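Local coordinates for leucine-rich repeat protein (Bacteroides thetaiotaomicron, PDB 4ECN) that is of unknown function but, as an extracellular leucine-rich repeat protein of a gut bacterium, probably binds other proteins, at residues Y754-F765 and S775-Q786; R819-P827 and I840-Y850. All blocks are in the same frame, centred on the assembly; numbering follows the deposited sequence.

Both contacts lie in the C-terminal part of the leucine-rich repeat solenoid and follow one another in series, so neither encloses or crosses the other. Coming from the N terminus, contact 1 is met first: 754-765 and 775-786 close a short loop without helix or strand and pair strand 757-759 with strand 780-782, neighbours in a parallel sheet of ten strands. The chain then adds strand 810-812, and contact 2 closes a later loop, around strand 831-833, by setting 819-827 against 840-850. Contact 1 thus joins sheet strands, whereas contact 2 joins segments that follow such strands. Their centres are about 20 Å apart and their nearest atoms about 11 Å apart, without touching.

Contact 1: residues Y754-F765 and S775-Q786; sequences YLSNMDVSYNCF and SSQLKAFGIRHQ
Parallel strands 757-759 and 780-782, their axes 6° apart, are joined by backbone bonds from Met758 N to Ala780 O (3.1 Å), Gly782 N to Met758 O and Val760 N to Gly782 O. Ser756 O accepts from both Lys779 N and Ala780 N.

Side-chain bonds extend this pairing. Ser775 OG gives its proton to Leu755 O (2.7 Å) on a lone pair, and Ser761 OG accepts from Arg784 N while donating to Asp759 OD1. Gln786, its chain folded back at chi2 (-57°), spends both amide ends: NE2 donates to Val760 O (3.2 Å), reached from the opposite face by Asn763 ND2, and OE1 takes Phe765 N (3.0 Å) on a lone pair. A leucine here would probably leave Phe765 N without this acceptor and Val760 O with one donor fewer.

Among aromatic and apolar groups, Tyr762 and His785 form an offset stack (centroids 4.5 Å apart), with His785 CB over the tyrosine ring centre. Phe781 runs alongside Met758 (selenomethionine), and its CZ meets Val760 CG2 at 3.7 Å.

This pairing belongs to the leucine-rich repeat sheet: strand 732-734 continues it beyond 757-759, and helix 402-409 packs on Asn757 and Ala780.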
loop_
_atom_site.group_PDB
_atom_site.type_symbol
_atom_site.label_atom_id
_atom_site.label_comp_id
_atom_site.label_asym_id
_atom_site.label_seq_id
_atom_site.Cartn_x
_atom_site.Cartn_y
_atom_site.Cartn_z
ATOM N N TYR A 754 -14.290 -42.050 -8.254
ATOM C CA TYR A 754 -13.833 -41.256 -7.126
ATOM C C TYR A 754 -14.673 -40.008 -6.930
ATOM O O TYR A 754 -14.250 -39.114 -6.186
ATOM C CB TYR A 754 -12.362 -40.867 -7.333
ATOM C CG TYR A 754 -11.435 -42.056 -7.449
ATOM C CD1 TYR A 754 -10.910 -42.674 -6.315
ATOM C CD2 TYR A 754 -11.072 -42.564 -8.694
ATOM C CE1 TYR A 754 -10.069 -43.783 -6.419
ATOM C CE2 TYR A 754 -10.230 -43.671 -8.810
ATOM C CZ TYR A 754 -9.729 -44.276 -7.672
ATOM O OH TYR A 754 -8.912 -45.370 -7.812
ATOM N N LEU A 755 -15.881 -39.951 -7.554
ATOM C CA LEU A 755 -16.810 -38.823 -7.452
ATOM C C LEU A 755 -17.115 -38.564 -5.988
ATOM O O LEU A 755 -17.585 -39.463 -5.315
ATOM C CB LEU A 755 -18.099 -39.096 -8.260
ATOM C CG LEU A 755 -19.228 -38.010 -8.209
ATOM C CD1 LEU A 755 -18.751 -36.609 -8.708
ATOM C CD2 LEU A 755 -20.466 -38.475 -8.956
ATOM N N SER A 756 -16.733 -37.388 -5.471
ATOM C CA SER A 756 -16.945 -37.036 -4.065
ATOM C C SER A 756 -18.079 -36.024 -3.886
ATOM O O SER A 756 -18.927 -36.219 -3.015
ATOM C CB SER A 756 -15.672 -36.465 -3.434
ATOM O OG SER A 756 -14.788 -37.456 -2.939
ATOM N N ASN A 757 -18.070 -34.924 -4.656
ATOM C CA ASN A 757 -19.031 -33.852 -4.443
ATOM C C ASN A 757 -19.805 -33.518 -5.707
ATOM O O ASN A 757 -19.204 -33.248 -6.755
ATOM C CB ASN A 757 -18.283 -32.604 -3.954
ATOM C CG ASN A 757 -17.074 -32.918 -3.119
ATOM O OD1 ASN A 757 -17.175 -33.524 -2.046
ATOM N ND2 ASN A 757 -15.897 -32.643 -3.676
HETATM N N MSE A 758 -21.146 -33.514 -5.610
HETATM C CA MSE A 758 -21.982 -33.180 -6.765
HETATM C C MSE A 758 -23.203 -32.390 -6.340
HETATM O O MSE A 758 -23.883 -32.760 -5.384
HETATM C CB MSE A 758 -22.412 -34.423 -7.558
HETATM C CG MSE A 758 -23.102 -34.044 -8.859
HETATM SE SE MSE A 758 -23.143 -35.453 -10.139
HETATM C CE MSE A 758 -24.243 -34.619 -11.450
ATOM N N ASP A 759 -23.487 -31.311 -7.078
ATOM C CA ASP A 759 -24.641 -30.465 -6.805
ATOM C C ASP A 759 -25.440 -30.230 -8.094
ATOM O O ASP A 759 -24.926 -29.639 -9.051
ATOM C CB ASP A 759 -24.219 -29.131 -6.163
ATOM C CG ASP A 759 -25.303 -28.427 -5.364
ATOM O OD1 ASP A 759 -26.502 -28.715 -5.596
ATOM O OD2 ASP A 759 -24.961 -27.564 -4.534
ATOM N N VAL A 760 -26.679 -30.750 -8.120
ATOM C CA VAL A 760 -27.606 -30.594 -9.238
ATOM C C VAL A 760 -28.834 -29.787 -8.771
ATOM O O VAL A 760 -29.911 -29.912 -9.368
ATOM C CB VAL A 760 -28.024 -31.925 -9.927
ATOM C CG1 VAL A 760 -26.931 -32.417 -10.851
ATOM C CG2 VAL A 760 -28.433 -33.005 -8.930
ATOM N N SER A 761 -28.652 -28.925 -7.728
ATOM C CA SER A 761 -29.724 -28.071 -7.214
ATOM C C SER A 761 -30.158 -27.067 -8.264
ATOM O O SER A 761 -29.322 -26.615 -9.055
ATOM C CB SER A 761 -29.296 -27.344 -5.948
ATOM O OG SER A 761 -29.059 -28.288 -4.922
ATOM N N TYR A 762 -31.468 -26.715 -8.273
ATOM C CA TYR A 762 -32.073 -25.762 -9.214
ATOM C C TYR A 762 -31.914 -26.311 -10.629
ATOM O O TYR A 762 -31.077 -25.858 -11.403
ATOM C CB TYR A 762 -31.467 -24.354 -9.063
ATOM C CG TYR A 762 -31.712 -23.728 -7.701
ATOM C CD1 TYR A 762 -30.846 -23.963 -6.636
ATOM C CD2 TYR A 762 -32.784 -22.866 -7.490
ATOM C CE1 TYR A 762 -31.061 -23.384 -5.388
ATOM C CE2 TYR A 762 -33.004 -22.273 -6.248
ATOM C CZ TYR A 762 -32.152 -22.551 -5.190
ATOM O OH TYR A 762 -32.380 -21.973 -3.956
ATOM N N ASN A 763 -32.653 -27.381 -10.900
ATOM C CA ASN A 763 -32.690 -28.089 -12.167
ATOM C C ASN A 763 -34.110 -28.570 -12.370
ATOM O O ASN A 763 -35.011 -28.102 -11.654
ATOM C CB ASN A 763 -31.654 -29.224 -12.226
ATOM C CG ASN A 763 -30.316 -28.761 -12.775
ATOM O OD1 ASN A 763 -30.176 -28.499 -13.963
ATOM N ND2 ASN A 763 -29.301 -28.658 -11.934
ATOM N N CYS A 764 -34.330 -29.468 -13.348
ATOM C CA CYS A 764 -35.666 -29.926 -13.662
ATOM C C CYS A 764 -35.769 -31.446 -13.543
ATOM O O CYS A 764 -36.324 -32.096 -14.430
ATOM C CB CYS A 764 -36.057 -29.451 -15.054
ATOM S SG CYS A 764 -35.777 -27.686 -15.330
ATOM N N PHE A 765 -35.337 -31.999 -12.395
ATOM C CA PHE A 765 -35.418 -33.430 -12.119
ATOM C C PHE A 765 -36.744 -33.779 -11.414
ATOM O O PHE A 765 -37.040 -33.259 -10.331
ATOM C CB PHE A 765 -34.228 -33.886 -11.282
ATOM C CG PHE A 765 -32.908 -33.937 -12.017
ATOM C CD1 PHE A 765 -32.635 -34.959 -12.925
ATOM C CD2 PHE A 765 -31.893 -33.033 -11.718
ATOM C CE1 PHE A 765 -31.394 -35.043 -13.554
ATOM C CE2 PHE A 765 -30.652 -33.122 -12.345
ATOM C CZ PHE A 765 -30.415 -34.117 -13.267
ATOM N N SER A 775 -21.130 -44.092 -6.803
ATOM C CA SER A 775 -19.807 -43.779 -6.296
ATOM C C SER A 775 -19.679 -44.169 -4.826
ATOM O O SER A 775 -20.475 -43.740 -3.993
ATOM C CB SER A 775 -19.502 -42.298 -6.470
ATOM O OG SER A 775 -18.252 -42.019 -5.864
ATOM N N SER A 776 -18.657 -44.970 -4.521
ATOM C CA SER A 776 -18.326 -45.418 -3.173
ATOM C C SER A 776 -17.695 -44.303 -2.387
ATOM O O SER A 776 -17.567 -44.411 -1.167
ATOM C CB SER A 776 -17.367 -46.605 -3.232
ATOM O OG SER A 776 -16.133 -46.280 -3.855
ATOM N N GLN A 777 -17.252 -43.241 -3.112
ATOM C CA GLN A 777 -16.535 -42.091 -2.587
ATOM C C GLN A 777 -17.410 -40.859 -2.530
ATOM O O GLN A 777 -16.900 -39.804 -2.177
ATOM C CB GLN A 777 -15.297 -41.811 -3.458
ATOM C CG GLN A 777 -14.322 -42.991 -3.564
ATOM C CD GLN A 777 -13.671 -43.398 -2.246
ATOM O OE1 GLN A 777 -12.940 -42.632 -1.604
ATOM N NE2 GLN A 777 -13.849 -44.647 -1.862
ATOM N N LEU A 778 -18.718 -40.965 -2.856
ATOM C CA LEU A 778 -19.608 -39.805 -2.794
ATOM C C LEU A 778 -19.810 -39.403 -1.340
ATOM O O LEU A 778 -20.373 -40.183 -0.578
ATOM C CB LEU A 778 -20.960 -40.083 -3.487
ATOM C CG LEU A 778 -21.927 -38.872 -3.635
ATOM C CD1 LEU A 778 -21.400 -37.843 -4.647
ATOM C CD2 LEU A 778 -23.314 -39.322 -4.042
ATOM N N LYS A 779 -19.306 -38.207 -0.954
ATOM C CA LYS A 779 -19.400 -37.663 0.418
ATOM C C LYS A 779 -20.535 -36.606 0.567
ATOM O O LYS A 779 -21.018 -36.411 1.687
ATOM C CB LYS A 779 -18.064 -37.042 0.872
ATOM C CG LYS A 779 -16.999 -38.083 1.249
ATOM C CD LYS A 779 -15.780 -37.972 0.350
ATOM C CE LYS A 779 -14.820 -39.126 0.456
ATOM N NZ LYS A 779 -13.755 -39.044 -0.589
ATOM N N ALA A 780 -20.957 -35.940 -0.542
ATOM C CA ALA A 780 -22.006 -34.908 -0.537
ATOM C C ALA A 780 -22.754 -34.862 -1.842
ATOM O O ALA A 780 -22.143 -34.814 -2.920
ATOM C CB ALA A 780 -21.413 -33.538 -0.269
ATOM N N PHE A 781 -24.086 -34.814 -1.741
ATOM C CA PHE A 781 -24.926 -34.718 -2.914
ATOM C C PHE A 781 -26.042 -33.723 -2.666
ATOM O O PHE A 781 -26.668 -33.762 -1.618
ATOM C CB PHE A 781 -25.488 -36.095 -3.291
ATOM C CG PHE A 781 -26.098 -36.087 -4.663
ATOM C CD1 PHE A 781 -25.295 -36.147 -5.796
ATOM C CD2 PHE A 781 -27.470 -35.979 -4.827
ATOM C CE1 PHE A 781 -25.855 -36.112 -7.067
ATOM C CE2 PHE A 781 -28.031 -35.926 -6.104
ATOM C CZ PHE A 781 -27.221 -36.000 -7.217
ATOM N N GLY A 782 -26.288 -32.849 -3.633
ATOM C CA GLY A 782 -27.344 -31.843 -3.556
ATOM C C GLY A 782 -28.261 -31.848 -4.767
ATOM O O GLY A 782 -27.795 -31.908 -5.904
ATOM N N ILE A 783 -29.573 -31.812 -4.519
ATOM C CA ILE A 783 -30.628 -31.803 -5.520
ATOM C C ILE A 783 -31.775 -30.939 -4.938
ATOM O O ILE A 783 -32.940 -31.313 -4.970
ATOM C CB ILE A 783 -31.033 -33.262 -5.920
ATOM C CG1 ILE A 783 -32.023 -33.279 -7.121
ATOM C CG2 ILE A 783 -31.542 -34.073 -4.714
ATOM C CD1 ILE A 783 -32.221 -34.562 -7.776
ATOM N N ARG A 784 -31.434 -29.772 -4.404
ATOM C CA ARG A 784 -32.427 -28.847 -3.853
ATOM C C ARG A 784 -33.245 -28.160 -4.940
ATOM O O ARG A 784 -32.758 -27.995 -6.057
ATOM C CB ARG A 784 -31.720 -27.763 -3.024
ATOM C CG ARG A 784 -31.560 -28.074 -1.537
ATOM C CD ARG A 784 -31.118 -26.851 -0.742
ATOM N NE ARG A 784 -31.930 -25.658 -1.037
ATOM C CZ ARG A 784 -32.988 -25.249 -0.335
ATOM N NH1 ARG A 784 -33.363 -25.901 0.765
ATOM N NH2 ARG A 784 -33.662 -24.169 -0.713
ATOM N N HIS A 785 -34.466 -27.725 -4.612
ATOM C CA HIS A 785 -35.314 -26.844 -5.432
ATOM C C HIS A 785 -35.474 -27.253 -6.934
ATOM O O HIS A 785 -35.141 -26.473 -7.829
ATOM C CB HIS A 785 -34.664 -25.445 -5.380
ATOM C CG HIS A 785 -35.608 -24.312 -5.517
ATOM N ND1 HIS A 785 -36.113 -23.946 -6.743
ATOM C CD2 HIS A 785 -36.047 -23.442 -4.579
ATOM C CE1 HIS A 785 -36.889 -22.900 -6.511
ATOM N NE2 HIS A 785 -36.881 -22.561 -5.224
ATOM N N GLN A 786 -36.044 -28.427 -7.206
ATOM C CA GLN A 786 -36.309 -28.875 -8.578
ATOM C C GLN A 786 -37.628 -28.307 -9.047
ATOM O O GLN A 786 -38.655 -28.458 -8.362
ATOM C CB GLN A 786 -36.321 -30.407 -8.699
ATOM C CG GLN A 786 -35.059 -31.106 -8.235
ATOM C CD GLN A 786 -33.857 -30.607 -8.961
ATOM O OE1 GLN A 786 -33.766 -30.695 -10.178
ATOM N NE2 GLN A 786 -32.916 -30.049 -8.224
#

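Contact 2: residues R819-P827 and I840-Y850; sequences RKVDEKLTP and ISIDVTSVCPY
Ser841 is gripped through its backbone on both sides of Lys820: its N donates to Arg819 O (3.2 Å), from well above the carbonyl plane, and its O accepts from Val821 N at 3.0 Å, nearly in line with the carbonyl bond. The serine hydroxyl is satisfied elsewhere, by Asp865. Arg819 directs its guanidinium to Asp817 in a salt bridge.

Farther along, Ser846 OG donates to Leu825 O (2.9 Å). Its chi1 of 54° sets the hydroxyl between its own N and carbonyl carbon. A water lies within donating distance of Val821 O and Glu823 O, though it cannot serve all acceptors around it at once. The Glu823 carboxylate is held by Thr803 and Trp798.

These segments come from successive turns of the leucine-rich repeat solenoid, each following a strand of its parallel sheet, with strand 841-843 pairing onward to 865-867. Apolar side chains fill the space between: Val821 CB lies 3.6 Å from Ile842 CG1, and Leu825 CD1 meets Val844 CG1 at 3.9 Å.

Asp843 OD1 takes Thr845 N in an Asx turn and Thr845 OG1 on its syn lone pair. At the far end, Pro827 CB sits 3.5 Å from the Tyr850 ring centroid, a CH-pi contact 5° off the normal.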
loop_
_atom_site.group_PDB
_atom_site.type_symbol
_atom_site.label_atom_id
_atom_site.label_comp_id
_atom_site.label_asym_id
_atom_site.label_seq_id
_atom_site.Cartn_x
_atom_site.Cartn_y
_atom_site.Cartn_z
ATOM N N ARG A 819 -42.522 -36.753 -0.343
ATOM C CA ARG A 819 -43.662 -37.344 0.330
ATOM C C ARG A 819 -43.168 -38.345 1.408
ATOM O O ARG A 819 -42.292 -37.984 2.205
ATOM C CB ARG A 819 -44.574 -38.001 -0.725
ATOM C CG ARG A 819 -45.067 -37.038 -1.821
ATOM C CD ARG A 819 -46.032 -35.990 -1.280
ATOM N NE ARG A 819 -46.423 -34.980 -2.262
ATOM C CZ ARG A 819 -47.469 -35.086 -3.069
ATOM N NH1 ARG A 819 -48.219 -36.183 -3.053
ATOM N NH2 ARG A 819 -47.760 -34.111 -3.917
ATOM N N LYS A 820 -43.733 -39.564 1.457
ATOM C CA LYS A 820 -43.348 -40.573 2.443
ATOM C C LYS A 820 -41.924 -41.062 2.181
ATOM O O LYS A 820 -41.525 -41.216 1.021
ATOM C CB LYS A 820 -44.336 -41.757 2.432
ATOM C CG LYS A 820 -44.125 -42.809 3.530
ATOM C CD LYS A 820 -45.212 -42.764 4.601
ATOM C CE LYS A 820 -45.304 -44.054 5.382
ATOM N NZ LYS A 820 -46.499 -44.062 6.265
ATOM N N VAL A 821 -41.162 -41.263 3.283
ATOM C CA VAL A 821 -39.799 -41.793 3.367
ATOM C C VAL A 821 -39.835 -43.025 4.293
ATOM O O VAL A 821 -40.064 -42.890 5.506
ATOM C CB VAL A 821 -38.787 -40.739 3.845
ATOM C CG1 VAL A 821 -37.395 -41.338 3.944
ATOM C CG2 VAL A 821 -38.794 -39.508 2.947
ATOM N N ASP A 822 -39.635 -44.221 3.717
ATOM C CA ASP A 822 -39.674 -45.477 4.472
ATOM C C ASP A 822 -38.276 -45.899 4.966
ATOM O O ASP A 822 -38.207 -46.720 5.887
ATOM C CB ASP A 822 -40.300 -46.609 3.637
ATOM C CG ASP A 822 -41.815 -46.510 3.483
ATOM O OD1 ASP A 822 -42.490 -46.074 4.453
ATOM O OD2 ASP A 822 -42.329 -46.914 2.418
ATOM N N GLU A 823 -37.186 -45.330 4.407
ATOM C CA GLU A 823 -35.835 -45.647 4.871
ATOM C C GLU A 823 -35.587 -45.225 6.316
ATOM O O GLU A 823 -35.992 -44.134 6.737
ATOM C CB GLU A 823 -34.757 -44.979 4.009
ATOM C CG GLU A 823 -34.620 -45.518 2.610
ATOM C CD GLU A 823 -33.293 -45.131 1.999
ATOM O OE1 GLU A 823 -32.291 -45.826 2.270
ATOM O OE2 GLU A 823 -33.254 -44.141 1.237
ATOM N N LYS A 824 -34.880 -46.087 7.057
ATOM C CA LYS A 824 -34.396 -45.821 8.406
ATOM C C LYS A 824 -33.110 -45.006 8.226
ATOM O O LYS A 824 -32.186 -45.457 7.536
ATOM C CB LYS A 824 -34.202 -47.154 9.172
ATOM C CG LYS A 824 -33.755 -47.036 10.627
ATOM C CD LYS A 824 -33.400 -48.408 11.245
ATOM C CE LYS A 824 -32.996 -48.295 12.705
ATOM N NZ LYS A 824 -32.484 -49.571 13.272
ATOM N N LEU A 825 -33.099 -43.766 8.736
ATOM C CA LEU A 825 -31.934 -42.893 8.577
ATOM C C LEU A 825 -30.751 -43.445 9.316
ATOM O O LEU A 825 -30.899 -44.034 10.391
ATOM C CB LEU A 825 -32.185 -41.450 9.035
ATOM C CG LEU A 825 -33.216 -40.641 8.274
ATOM C CD1 LEU A 825 -33.396 -39.286 8.915
ATOM C CD2 LEU A 825 -32.845 -40.490 6.799
ATOM N N THR A 826 -29.573 -43.271 8.721
ATOM C CA THR A 826 -28.344 -43.760 9.312
ATOM C C THR A 826 -27.674 -42.613 10.057
ATOM O O THR A 826 -27.845 -41.451 9.662
ATOM C CB THR A 826 -27.423 -44.392 8.245
ATOM O OG1 THR A 826 -27.061 -43.431 7.239
ATOM C CG2 THR A 826 -28.021 -45.652 7.633
ATOM N N PRO A 827 -26.918 -42.910 11.148
ATOM C CA PRO A 827 -26.216 -41.826 11.856
ATOM C C PRO A 827 -25.002 -41.347 11.075
ATOM O O PRO A 827 -24.420 -40.311 11.414
ATOM C CB PRO A 827 -25.805 -42.476 13.182
ATOM C CG PRO A 827 -25.728 -43.923 12.906
ATOM C CD PRO A 827 -26.638 -44.233 11.758
ATOM N N ILE A 840 -44.010 -34.004 3.362
ATOM C CA ILE A 840 -43.091 -35.057 3.803
ATOM C C ILE A 840 -43.705 -35.788 5.017
ATOM O O ILE A 840 -44.412 -35.192 5.839
ATOM C CB ILE A 840 -41.646 -34.541 4.103
ATOM C CG1 ILE A 840 -40.594 -35.663 3.916
ATOM C CG2 ILE A 840 -41.519 -33.858 5.477
ATOM C CD1 ILE A 840 -39.112 -35.179 3.802
ATOM N N SER A 841 -43.438 -37.091 5.077
ATOM C CA SER A 841 -43.820 -38.012 6.131
ATOM C C SER A 841 -42.613 -38.899 6.403
ATOM O O SER A 841 -42.334 -39.808 5.615
ATOM C CB SER A 841 -45.058 -38.805 5.721
ATOM O OG SER A 841 -45.555 -39.600 6.784
ATOM N N ILE A 842 -41.836 -38.574 7.454
ATOM C CA ILE A 842 -40.618 -39.318 7.784
ATOM C C ILE A 842 -40.512 -39.554 9.326
ATOM O O ILE A 842 -40.994 -38.742 10.123
ATOM C CB ILE A 842 -39.398 -38.538 7.234
ATOM C CG1 ILE A 842 -38.137 -39.425 7.159
ATOM C CG2 ILE A 842 -39.166 -37.187 7.982
ATOM C CD1 ILE A 842 -36.873 -38.747 6.560
ATOM N N ASP A 843 -39.892 -40.690 9.722
ATOM C CA ASP A 843 -39.649 -41.056 11.122
ATOM C C ASP A 843 -38.133 -41.034 11.386
ATOM O O ASP A 843 -37.359 -41.743 10.720
ATOM C CB ASP A 843 -40.267 -42.416 11.471
ATOM C CG ASP A 843 -40.231 -42.743 12.958
ATOM O OD1 ASP A 843 -39.114 -42.868 13.513
ATOM O OD2 ASP A 843 -41.320 -42.929 13.553
ATOM N N VAL A 844 -37.720 -40.211 12.358
ATOM C CA VAL A 844 -36.303 -40.010 12.645
ATOM C C VAL A 844 -35.877 -40.660 14.000
ATOM O O VAL A 844 -34.817 -40.304 14.524
ATOM C CB VAL A 844 -35.961 -38.499 12.619
ATOM C CG1 VAL A 844 -36.183 -37.916 11.227
ATOM C CG2 VAL A 844 -36.750 -37.719 13.667
ATOM N N THR A 845 -36.640 -41.661 14.507
ATOM C CA THR A 845 -36.338 -42.368 15.762
ATOM C C THR A 845 -34.896 -42.928 15.738
ATOM O O THR A 845 -34.169 -42.773 16.723
ATOM C CB THR A 845 -37.369 -43.494 15.994
ATOM O OG1 THR A 845 -38.668 -42.916 16.099
ATOM C CG2 THR A 845 -37.094 -44.325 17.241
ATOM N N SER A 846 -34.485 -43.537 14.608
ATOM C CA SER A 846 -33.170 -44.152 14.408
ATOM C C SER A 846 -31.996 -43.202 14.716
ATOM O O SER A 846 -30.969 -43.650 15.230
ATOM C CB SER A 846 -33.033 -44.649 12.972
ATOM O OG SER A 846 -33.288 -43.647 12.001
ATOM N N VAL A 847 -32.146 -41.909 14.409
ATOM C CA VAL A 847 -31.091 -40.910 14.580
ATOM C C VAL A 847 -31.454 -39.926 15.714
ATOM O O VAL A 847 -30.680 -38.996 15.990
ATOM C CB VAL A 847 -30.834 -40.173 13.240
ATOM C CG1 VAL A 847 -30.207 -41.115 12.231
ATOM C CG2 VAL A 847 -32.109 -39.553 12.667
ATOM N N CYS A 848 -32.606 -40.164 16.389
ATOM C CA CYS A 848 -33.114 -39.317 17.471
ATOM C C CYS A 848 -32.056 -39.148 18.590
ATOM O O CYS A 848 -31.804 -37.992 18.929
ATOM C CB CYS A 848 -34.425 -39.858 18.028
ATOM S SG CYS A 848 -35.067 -38.925 19.441
ATOM N N PRO A 849 -31.378 -40.207 19.130
ATOM C CA PRO A 849 -30.356 -39.952 20.170
ATOM C C PRO A 849 -29.117 -39.207 19.637
ATOM O O PRO A 849 -28.469 -38.491 20.405
ATOM C CB PRO A 849 -29.977 -41.350 20.656
ATOM C CG PRO A 849 -30.393 -42.272 19.582
ATOM C CD PRO A 849 -31.543 -41.658 18.878
ATOM N N TYR A 850 -28.801 -39.353 18.330
ATOM C CA TYR A 850 -27.658 -38.676 17.698
ATOM C C TYR A 850 -27.942 -37.181 17.510
ATOM O O TYR A 850 -27.018 -36.372 17.624
ATOM C CB TYR A 850 -27.309 -39.322 16.351
ATOM C CG TYR A 850 -26.827 -40.753 16.467
ATOM C CD1 TYR A 850 -27.723 -41.818 16.431
ATOM C CD2 TYR A 850 -25.472 -41.043 16.615
ATOM C CE1 TYR A 850 -27.285 -43.137 16.549
ATOM C CE2 TYR A 850 -25.020 -42.356 16.737
ATOM C CZ TYR A 850 -25.929 -43.403 16.692
ATOM O OH TYR A 850 -25.489 -44.705 16.782
HETATM O O HOH W 1 -38.579 -43.540 8.221
#